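Local coordinates for protein probable ribosomal RNA small subunit methyltransferase (Thermus thermophilus, PDB 3DMH) that methylates the N2 atom of a guanosine in 16S ribosomal RNA of the small subunit, using S-adenosylmethionine as methyl donor, at residues A[126-140]-A[167-181]. Numbering follows the deposited sequence.
Sequences ARALRMGGRLYLAGD and PYRVALLEKEKEAPP
Leu-172 lays its CD1 methyl over the centre of the Tyr-136 ring, a CH-pi contact 3.6 Å from the centroid and only 4° off the ring normal. The pair sits on antiparallel strands 133-140 and 168-174 of a seven-stranded mixed sheet with the 3-2-1-4-5-7-6 order of Rossmann-like methyltransferases, here in the half of the chain away from the bound cofactor and guanosine. Val-170 CG1 meets the same ring at its edge, 3.9 Å from Tyr-136 CD1, while the phenol hydroxyl is hydrogen-bonded to Glu-43 N. On the opposite sheet face, where helix 145-156 packs, Leu-173 CD1 rests 3.9 Å from Leu-137 CB. Beyond the strands, Lys-175 runs fully extended, CG anti to the backbone N (chi1 -172°), past Leu-129 CB to the end of helix 115-128. There NZ of this buried lysine donates hydrogen bonds to Leu-129 O at 2.8 Å and Ala-126 O at 2.9 Å. A methionine in its place would probably leave both carbonyls without this donor and the helix end less firmly tied to the segment after the strand. Farther on, Ala-179 CB packs on Ala-126 CB, and Arg-127 NH1 hydrogen-bonds Pro-180 O at 2.7 Å, the oxygen lying in the guanidinium plane but the donor above the carbonyl plane.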
ATOM      1  N   ALA A 126       0.548 -12.285  18.038  1.00 18.71           N
ATOM      2  CA  ALA A 126       0.771 -13.327  19.052  1.00 18.65           C
ATOM      3  C   ALA A 126       2.200 -13.273  19.615  1.00 19.95           C
ATOM      4  O   ALA A 126       2.405 -13.385  20.829  1.00 19.61           O
ATOM      5  CB  ALA A 126       0.441 -14.703  18.484  1.00 19.58           C
ATOM      6  N   ARG A 127       3.176 -13.070  18.732  1.00 19.34           N
ATOM      7  CA  ARG A 127       4.581 -12.962  19.127  1.00 20.82           C
ATOM      8  C   ARG A 127       4.888 -11.693  19.927  1.00 20.09           C
ATOM      9  O   ARG A 127       5.693 -11.730  20.867  1.00 20.85           O
ATOM     10  CB  ARG A 127       5.485 -13.054  17.892  1.00 20.39           C
ATOM     11  CG  ARG A 127       5.345 -14.386  17.149  1.00 22.26           C
ATOM     12  CD  ARG A 127       6.369 -14.561  16.019  1.00 23.10           C
ATOM     13  NE  ARG A 127       7.747 -14.434  16.489  1.00 26.51           N
ATOM     14  CZ  ARG A 127       8.452 -15.432  17.019  1.00 27.88           C
ATOM     15  NH1 ARG A 127       7.913 -16.638  17.148  1.00 27.62           N
ATOM     16  NH2 ARG A 127       9.698 -15.217  17.424  1.00 29.80           N
ATOM     17  N   ALA A 128       4.248 -10.577  19.561  1.00 19.39           N
ATOM     18  CA  ALA A 128       4.491  -9.297  20.217  1.00 19.31           C
ATOM     19  C   ALA A 128       4.062  -9.274  21.674  1.00 19.15           C
ATOM     20  O   ALA A 128       4.644  -8.548  22.483  1.00 19.88           O
ATOM     21  CB  ALA A 128       3.776  -8.181  19.445  1.00 19.55           C
ATOM     22  N   LEU A 129       3.014 -10.027  21.982  1.00 18.39           N
ATOM     23  CA  LEU A 129       2.429 -10.053  23.313  1.00 18.97           C
ATOM     24  C   LEU A 129       3.284 -10.835  24.305  1.00 18.85           C
ATOM     25  O   LEU A 129       3.805 -11.902  23.982  1.00 19.63           O
ATOM     26  CB  LEU A 129       1.016 -10.666  23.264  1.00 18.83           C
ATOM     27  CG  LEU A 129      -0.093  -9.777  22.659  1.00 19.28           C
ATOM     28  CD1 LEU A 129      -1.386 -10.583  22.512  1.00 19.78           C
ATOM     29  CD2 LEU A 129      -0.328  -8.525  23.494  1.00 18.65           C
ATOM     30  N   ARG A 130       3.401 -10.311  25.521  1.00 19.28           N
ATOM     31  CA  ARG A 130       3.861 -11.109  26.658  1.00 19.71           C
ATOM     32  C   ARG A 130       2.816 -12.172  26.955  1.00 19.65           C
ATOM     33  O   ARG A 130       1.667 -12.059  26.546  1.00 20.10           O
ATOM     34  CB  ARG A 130       4.046 -10.228  27.899  1.00 19.92           C
ATOM     35  CG  ARG A 130       2.735  -9.670  28.462  1.00 22.15           C
ATOM     36  CD  ARG A 130       2.891  -9.114  29.854  1.00 24.60           C
ATOM     37  NE  ARG A 130       1.693  -8.408  30.328  1.00 25.77           N
ATOM     38  CZ  ARG A 130       0.636  -8.989  30.900  1.00 26.80           C
ATOM     39  NH1 ARG A 130       0.591 -10.308  31.065  1.00 26.74           N
ATOM     40  NH2 ARG A 130      -0.382  -8.244  31.318  1.00 27.50           N
ATOM     41  N   MET A 131       3.191 -13.200  27.705  1.00 19.48           N
ATOM     42  CA  MET A 131       2.191 -14.142  28.170  1.00 19.83           C
ATOM     43  C   MET A 131       1.152 -13.403  29.009  1.00 19.40           C
ATOM     44  O   MET A 131       1.512 -12.594  29.867  1.00 19.37           O
ATOM     45  CB  MET A 131       2.859 -15.231  29.008  1.00 19.72           C
ATOM     46  CG  MET A 131       1.979 -16.455  29.304  1.00 22.29           C
ATOM     47  SD  MET A 131       1.345 -17.301  27.834  1.00 23.03           S
ATOM     48  CE  MET A 131       2.831 -17.694  26.931  1.00 24.29           C
ATOM     49  N   GLY A 132      -0.127 -13.671  28.753  1.00 18.90           N
ATOM     50  CA  GLY A 132      -1.215 -12.995  29.473  1.00 18.97           C
ATOM     51  C   GLY A 132      -1.633 -11.659  28.865  1.00 18.99           C
ATOM     52  O   GLY A 132      -2.575 -11.024  29.336  1.00 19.76           O
ATOM     53  N   GLY A 133      -0.916 -11.230  27.828  1.00 18.90           N
ATOM     54  CA  GLY A 133      -1.262 -10.020  27.060  1.00 19.11           C
ATOM     55  C   GLY A 133      -2.562 -10.205  26.313  1.00 18.56           C
ATOM     56  O   GLY A 133      -3.045 -11.315  26.184  1.00 19.31           O
ATOM     57  N   ARG A 134      -3.123  -9.112  25.787  1.00 17.85           N
ATOM     58  CA  ARG A 134      -4.419  -9.190  25.105  1.00 17.34           C
ATOM     59  C   ARG A 134      -4.395  -8.571  23.704  1.00 17.63           C
ATOM     60  O   ARG A 134      -3.588  -7.691  23.416  1.00 17.91           O
ATOM     61  CB  ARG A 134      -5.506  -8.511  25.939  1.00 17.94           C
ATOM     62  CG  ARG A 134      -5.776  -9.258  27.247  1.00 17.61           C
ATOM     63  CD  ARG A 134      -6.786  -8.522  28.092  1.00 22.13           C
ATOM     64  NE  ARG A 134      -7.024  -9.239  29.336  1.00 21.86           N
ATOM     65  CZ  ARG A 134      -7.911  -8.870  30.254  1.00 23.74           C
ATOM     66  NH1 ARG A 134      -8.644  -7.777  30.077  1.00 23.84           N
ATOM     67  NH2 ARG A 134      -8.059  -9.592  31.356  1.00 24.30           N
ATOM     68  N   LEU A 135      -5.292  -9.049  22.849  1.00 17.08           N
ATOM     69  CA  LEU A 135      -5.377  -8.589  21.463  1.00 17.48           C
ATOM     70  C   LEU A 135      -6.799  -8.140  21.164  1.00 18.19           C
ATOM     71  O   LEU A 135      -7.754  -8.903  21.346  1.00 17.47           O
ATOM     72  CB  LEU A 135      -4.979  -9.712  20.497  1.00 17.57           C
ATOM     73  CG  LEU A 135      -5.291  -9.515  19.009  1.00 17.07           C
ATOM     74  CD1 LEU A 135      -4.513  -8.338  18.394  1.00 18.48           C
ATOM     75  CD2 LEU A 135      -5.012 -10.794  18.202  1.00 17.45           C
ATOM     76  N   TYR A 136      -6.938  -6.898  20.706  1.00 18.08           N
ATOM     77  CA  TYR A 136      -8.196  -6.434  20.127  1.00 18.42           C
ATOM     78  C   TYR A 136      -8.111  -6.689  18.643  1.00 18.80           C
ATOM     79  O   TYR A 136      -7.187  -6.203  17.987  1.00 18.99           O
ATOM     80  CB  TYR A 136      -8.386  -4.925  20.329  1.00 19.07           C
ATOM     81  CG  TYR A 136      -8.940  -4.548  21.668  1.00 19.06           C
ATOM     82  CD1 TYR A 136     -10.299  -4.708  21.963  1.00 20.05           C
ATOM     83  CD2 TYR A 136      -8.114  -4.022  22.650  1.00 18.38           C
ATOM     84  CE1 TYR A 136     -10.814  -4.357  23.210  1.00 21.22           C
ATOM     85  CE2 TYR A 136      -8.610  -3.669  23.903  1.00 21.15           C
ATOM     86  CZ  TYR A 136      -9.953  -3.836  24.180  1.00 21.19           C
ATOM     87  OH  TYR A 136     -10.430  -3.468  25.422  1.00 23.40           O
ATOM     88  N   LEU A 137      -9.046  -7.489  18.138  1.00 18.24           N
ATOM     89  CA  LEU A 137      -9.059  -7.882  16.735  1.00 18.64           C
ATOM     90  C   LEU A 137     -10.350  -7.383  16.109  1.00 18.96           C
ATOM     91  O   LEU A 137     -11.436  -7.748  16.549  1.00 19.40           O
ATOM     92  CB  LEU A 137      -8.967  -9.415  16.618  1.00 18.64           C
ATOM     93  CG  LEU A 137      -8.784  -9.954  15.203  1.00 19.12           C
ATOM     94  CD1 LEU A 137      -7.375  -9.685  14.692  1.00 21.43           C
ATOM     95  CD2 LEU A 137      -9.119 -11.444  15.197  1.00 19.76           C
ATOM     96  N   ALA A 138     -10.253  -6.545  15.077  1.00 19.00           N
ATOM     97  CA  ALA A 138     -11.473  -6.002  14.491  1.00 19.01           C
ATOM     98  C   ALA A 138     -11.569  -6.319  13.009  1.00 19.31           C
ATOM     99  O   ALA A 138     -10.563  -6.423  12.308  1.00 18.72           O
ATOM    100  CB  ALA A 138     -11.549  -4.480  14.694  1.00 19.88           C
ATOM    101  N   GLY A 139     -12.790  -6.477  12.514  1.00 19.47           N
ATOM    102  CA  GLY A 139     -12.942  -6.716  11.084  1.00 19.64           C
ATOM    103  C   GLY A 139     -14.386  -6.797  10.647  1.00 20.15           C
ATOM    104  O   GLY A 139     -15.275  -6.232  11.293  1.00 20.01           O
ATOM    105  N   ASP A 140     -14.593  -7.524   9.556  1.00 20.67           N
ATOM    106  CA  ASP A 140     -15.836  -7.507   8.791  1.00 21.77           C
ATOM    107  C   ASP A 140     -16.213  -8.953   8.482  1.00 22.05           C
ATOM    108  O   ASP A 140     -15.420  -9.699   7.911  1.00 22.27           O
ATOM    109  CB  ASP A 140     -15.553  -6.718   7.498  1.00 22.17           C
ATOM    110  CG  ASP A 140     -16.789  -6.488   6.630  1.00 22.65           C
ATOM    111  OD1 ASP A 140     -17.832  -7.147   6.809  1.00 25.30           O
ATOM    112  OD2 ASP A 140     -16.676  -5.631   5.727  1.00 25.97           O
ATOM    113  N   PRO A 167     -22.231  -5.937  10.085  1.00 22.87           N
ATOM    114  CA  PRO A 167     -21.290  -7.024   9.831  1.00 22.41           C
ATOM    115  C   PRO A 167     -19.944  -6.812  10.545  1.00 21.94           C
ATOM    116  O   PRO A 167     -19.098  -7.711  10.528  1.00 22.18           O
ATOM    117  CB  PRO A 167     -21.082  -6.934   8.317  1.00 21.99           C
ATOM    118  CG  PRO A 167     -21.133  -5.460   8.051  1.00 22.59           C
ATOM    119  CD  PRO A 167     -22.207  -4.936   8.999  1.00 23.11           C
ATOM    120  N   TYR A 168     -19.771  -5.654  11.182  1.00 21.73           N
ATOM    121  CA  TYR A 168     -18.477  -5.282  11.775  1.00 21.48           C
ATOM    122  C   TYR A 168     -18.364  -5.801  13.195  1.00 21.25           C
ATOM    123  O   TYR A 168     -19.350  -5.802  13.948  1.00 21.39           O
ATOM    124  CB  TYR A 168     -18.252  -3.767  11.705  1.00 22.11           C
ATOM    125  CG  TYR A 168     -18.466  -3.246  10.305  1.00 22.66           C
ATOM    126  CD1 TYR A 168     -17.537  -3.518   9.292  1.00 22.25           C
ATOM    127  CD2 TYR A 168     -19.612  -2.524   9.981  1.00 23.72           C
ATOM    128  CE1 TYR A 168     -17.750  -3.076   7.995  1.00 24.05           C
ATOM    129  CE2 TYR A 168     -19.825  -2.065   8.685  1.00 23.68           C
ATOM    130  CZ  TYR A 168     -18.897  -2.348   7.705  1.00 23.61           C
ATOM    131  OH  TYR A 168     -19.120  -1.891   6.423  1.00 25.03           O
ATOM    132  N   ARG A 169     -17.162  -6.257  13.550  1.00 20.50           N
ATOM    133  CA  ARG A 169     -16.925  -6.907  14.841  1.00 20.18           C
ATOM    134  C   ARG A 169     -15.625  -6.418  15.448  1.00 20.16           C
ATOM    135  O   ARG A 169     -14.669  -6.128  14.719  1.00 20.35           O
ATOM    136  CB  ARG A 169     -16.794  -8.421  14.664  1.00 20.64           C
ATOM    137  CG  ARG A 169     -18.038  -9.150  14.173  1.00 20.49           C
ATOM    138  CD  ARG A 169     -19.121  -9.136  15.238  1.00 22.37           C
ATOM    139  NE  ARG A 169     -20.325  -9.861  14.819  1.00 22.10           N
ATOM    140  CZ  ARG A 169     -21.293  -9.356  14.054  1.00 22.07           C
ATOM    141  NH1 ARG A 169     -21.227  -8.110  13.604  1.00 21.66           N
ATOM    142  NH2 ARG A 169     -22.345 -10.110  13.743  1.00 24.05           N
ATOM    143  N   VAL A 170     -15.601  -6.357  16.779  1.00 19.88           N
ATOM    144  CA  VAL A 170     -14.355  -6.308  17.551  1.00 20.21           C
ATOM    145  C   VAL A 170     -14.385  -7.453  18.549  1.00 20.29           C
ATOM    146  O   VAL A 170     -15.399  -7.653  19.238  1.00 20.57           O
ATOM    147  CB  VAL A 170     -14.191  -5.005  18.349  1.00 20.37           C
ATOM    148  CG1 VAL A 170     -12.809  -4.973  19.032  1.00 20.04           C
ATOM    149  CG2 VAL A 170     -14.375  -3.786  17.458  1.00 21.06           C
ATOM    150  N   ALA A 171     -13.290  -8.206  18.591  1.00 20.48           N
ATOM    151  CA  ALA A 171     -13.080  -9.233  19.595  1.00 20.05           C
ATOM    152  C   ALA A 171     -11.887  -8.918  20.481  1.00 20.09           C
ATOM    153  O   ALA A 171     -10.959  -8.208  20.077  1.00 19.21           O
ATOM    154  CB  ALA A 171     -12.900 -10.587  18.942  1.00 20.28           C
ATOM    155  N   LEU A 172     -11.922  -9.471  21.691  1.00 18.73           N
ATOM    156  CA  LEU A 172     -10.806  -9.379  22.618  1.00 19.12           C
ATOM    157  C   LEU A 172     -10.306 -10.787  22.923  1.00 18.59           C
ATOM    158  O   LEU A 172     -11.111 -11.689  23.204  1.00 19.23           O
ATOM    159  CB  LEU A 172     -11.232  -8.649  23.892  1.00 18.85           C
ATOM    160  CG  LEU A 172     -10.149  -8.335  24.931  1.00 19.71           C
ATOM    161  CD1 LEU A 172      -8.982  -7.533  24.328  1.00 18.94           C
ATOM    162  CD2 LEU A 172     -10.775  -7.578  26.095  1.00 19.48           C
ATOM    163  N   LEU A 173      -8.990 -10.964  22.846  1.00 18.64           N
ATOM    164  CA  LEU A 173      -8.353 -12.270  23.088  1.00 18.66           C
ATOM    165  C   LEU A 173      -7.183 -12.189  24.061  1.00 18.99           C
ATOM    166  O   LEU A 173      -6.568 -11.132  24.213  1.00 18.24           O
ATOM    167  CB  LEU A 173      -7.874 -12.898  21.767  1.00 19.01           C
ATOM    168  CG  LEU A 173      -8.866 -13.093  20.612  1.00 18.34           C
ATOM    169  CD1 LEU A 173      -8.803 -11.937  19.607  1.00 18.04           C
ATOM    170  CD2 LEU A 173      -8.572 -14.392  19.901  1.00 19.27           C
ATOM    171  N   GLU A 174      -6.880 -13.323  24.705  1.00 19.10           N
ATOM    172  CA  GLU A 174      -5.794 -13.418  25.683  1.00 20.22           C
ATOM    173  C   GLU A 174      -4.726 -14.410  25.215  1.00 20.02           C
ATOM    174  O   GLU A 174      -5.058 -15.514  24.781  1.00 20.02           O
ATOM    175  CB  GLU A 174      -6.355 -13.876  27.038  1.00 20.12           C
ATOM    176  CG  GLU A 174      -5.338 -13.861  28.153  1.00 21.42           C
ATOM    177  CD  GLU A 174      -5.921 -14.259  29.508  1.00 22.43           C
ATOM    178  OE1 GLU A 174      -7.118 -13.992  29.757  1.00 26.79           O
ATOM    179  OE2 GLU A 174      -5.176 -14.827  30.328  1.00 26.44           O
ATOM    180  N   LYS A 175      -3.454 -14.029  25.327  1.00 20.13           N
ATOM    181  CA  LYS A 175      -2.354 -14.956  25.043  1.00 20.34           C
ATOM    182  C   LYS A 175      -2.217 -15.928  26.211  1.00 21.12           C
ATOM    183  O   LYS A 175      -1.832 -15.542  27.319  1.00 20.63           O
ATOM    184  CB  LYS A 175      -1.033 -14.218  24.810  1.00 20.56           C
ATOM    185  CG  LYS A 175       0.091 -15.140  24.323  1.00 20.29           C
ATOM    186  CD  LYS A 175       1.330 -14.357  23.935  1.00 19.96           C
ATOM    187  CE  LYS A 175       2.499 -15.269  23.645  1.00 17.92           C
ATOM    188  NZ  LYS A 175       3.672 -14.516  23.127  1.00 19.91           N
ATOM    189  N   GLU A 176      -2.543 -17.186  25.948  1.00 21.89           N
ATOM    190  CA  GLU A 176      -2.512 -18.227  26.984  1.00 23.29           C
ATOM    191  C   GLU A 176      -1.492 -19.312  26.644  1.00 23.89           C
ATOM    192  O   GLU A 176      -1.202 -20.215  27.457  1.00 23.25           O
ATOM    193  CB  GLU A 176      -3.910 -18.834  27.171  1.00 23.30           C
ATOM    194  CG  GLU A 176      -4.970 -17.851  27.657  1.00 24.41           C
ATOM    195  CD  GLU A 176      -6.255 -18.533  28.098  1.00 24.71           C
ATOM    196  OE1 GLU A 176      -6.291 -19.033  29.236  1.00 27.37           O
ATOM    197  OE2 GLU A 176      -7.228 -18.569  27.315  1.00 26.59           O
ATOM    198  N   LYS A 177      -0.949 -19.216  25.436  1.00 24.87           N
ATOM    199  CA  LYS A 177      -0.018 -20.204  24.906  1.00 26.19           C
ATOM    200  C   LYS A 177       1.121 -19.542  24.136  1.00 26.38           C
ATOM    201  O   LYS A 177       1.021 -18.379  23.720  1.00 25.08           O
ATOM    202  CB  LYS A 177      -0.752 -21.201  23.996  1.00 26.11           C
ATOM    203  CG  LYS A 177      -1.032 -20.666  22.598  1.00 26.89           C
ATOM    204  CD  LYS A 177      -1.771 -21.669  21.732  1.00 27.22           C
ATOM    205  CE  LYS A 177      -3.237 -21.768  22.118  1.00 28.34           C
ATOM    206  NZ  LYS A 177      -3.884 -22.841  21.323  1.00 28.28           N
ATOM    207  N   GLU A 178       2.188 -20.303  23.922  1.00 27.68           N
ATOM    208  CA  GLU A 178       3.359 -19.818  23.205  1.00 29.06           C
ATOM    209  C   GLU A 178       3.048 -19.564  21.736  1.00 29.34           C
ATOM    210  O   GLU A 178       2.380 -20.368  21.081  1.00 28.91           O
ATOM    211  CB  GLU A 178       4.510 -20.819  23.334  1.00 29.86           C
ATOM    212  CG  GLU A 178       5.812 -20.172  23.780  1.00 32.31           C
ATOM    213  CD  GLU A 178       5.664 -19.434  25.105  1.00 34.74           C
ATOM    214  OE1 GLU A 178       5.799 -18.193  25.105  1.00 36.18           O
ATOM    215  OE2 GLU A 178       5.395 -20.094  26.139  1.00 35.79           O
ATOM    216  N   ALA A 179       3.523 -18.430  21.228  1.00 29.85           N
ATOM    217  CA  ALA A 179       3.365 -18.099  19.825  1.00 30.64           C
ATOM    218  C   ALA A 179       4.282 -18.962  18.950  1.00 31.06           C
ATOM    219  O   ALA A 179       5.419 -19.250  19.341  1.00 31.22           O
ATOM    220  CB  ALA A 179       3.657 -16.623  19.606  1.00 30.99           C
ATOM    221  N   PRO A 180       3.795 -19.356  17.758  1.00 31.80           N
ATOM    222  CA  PRO A 180       4.645 -20.080  16.810  1.00 31.76           C
ATOM    223  C   PRO A 180       5.675 -19.172  16.130  1.00 32.07           C
ATOM    224  O   PRO A 180       5.645 -17.939  16.322  1.00 32.05           O
ATOM    225  CB  PRO A 180       3.643 -20.576  15.766  1.00 31.55           C
ATOM    226  CG  PRO A 180       2.589 -19.522  15.757  1.00 32.84           C
ATOM    227  CD  PRO A 180       2.440 -19.150  17.214  1.00 31.62           C
ATOM    228  N   PRO A 181       6.591 -19.768  15.346  1.00 31.66           N
ATOM    229  CA  PRO A 181       7.462 -18.960  14.504  1.00 31.48           C
ATOM    230  C   PRO A 181       6.635 -18.242  13.427  1.00 31.39           C
ATOM    231  O   PRO A 181       5.498 -18.649  13.128  1.00 30.29           O
ATOM    232  CB  PRO A 181       8.402 -19.995  13.868  1.00 31.86           C
ATOM    233  CG  PRO A 181       8.326 -21.195  14.783  1.00 31.44           C
ATOM    234  CD  PRO A 181       6.907 -21.211  15.232  1.00 31.45           C
TER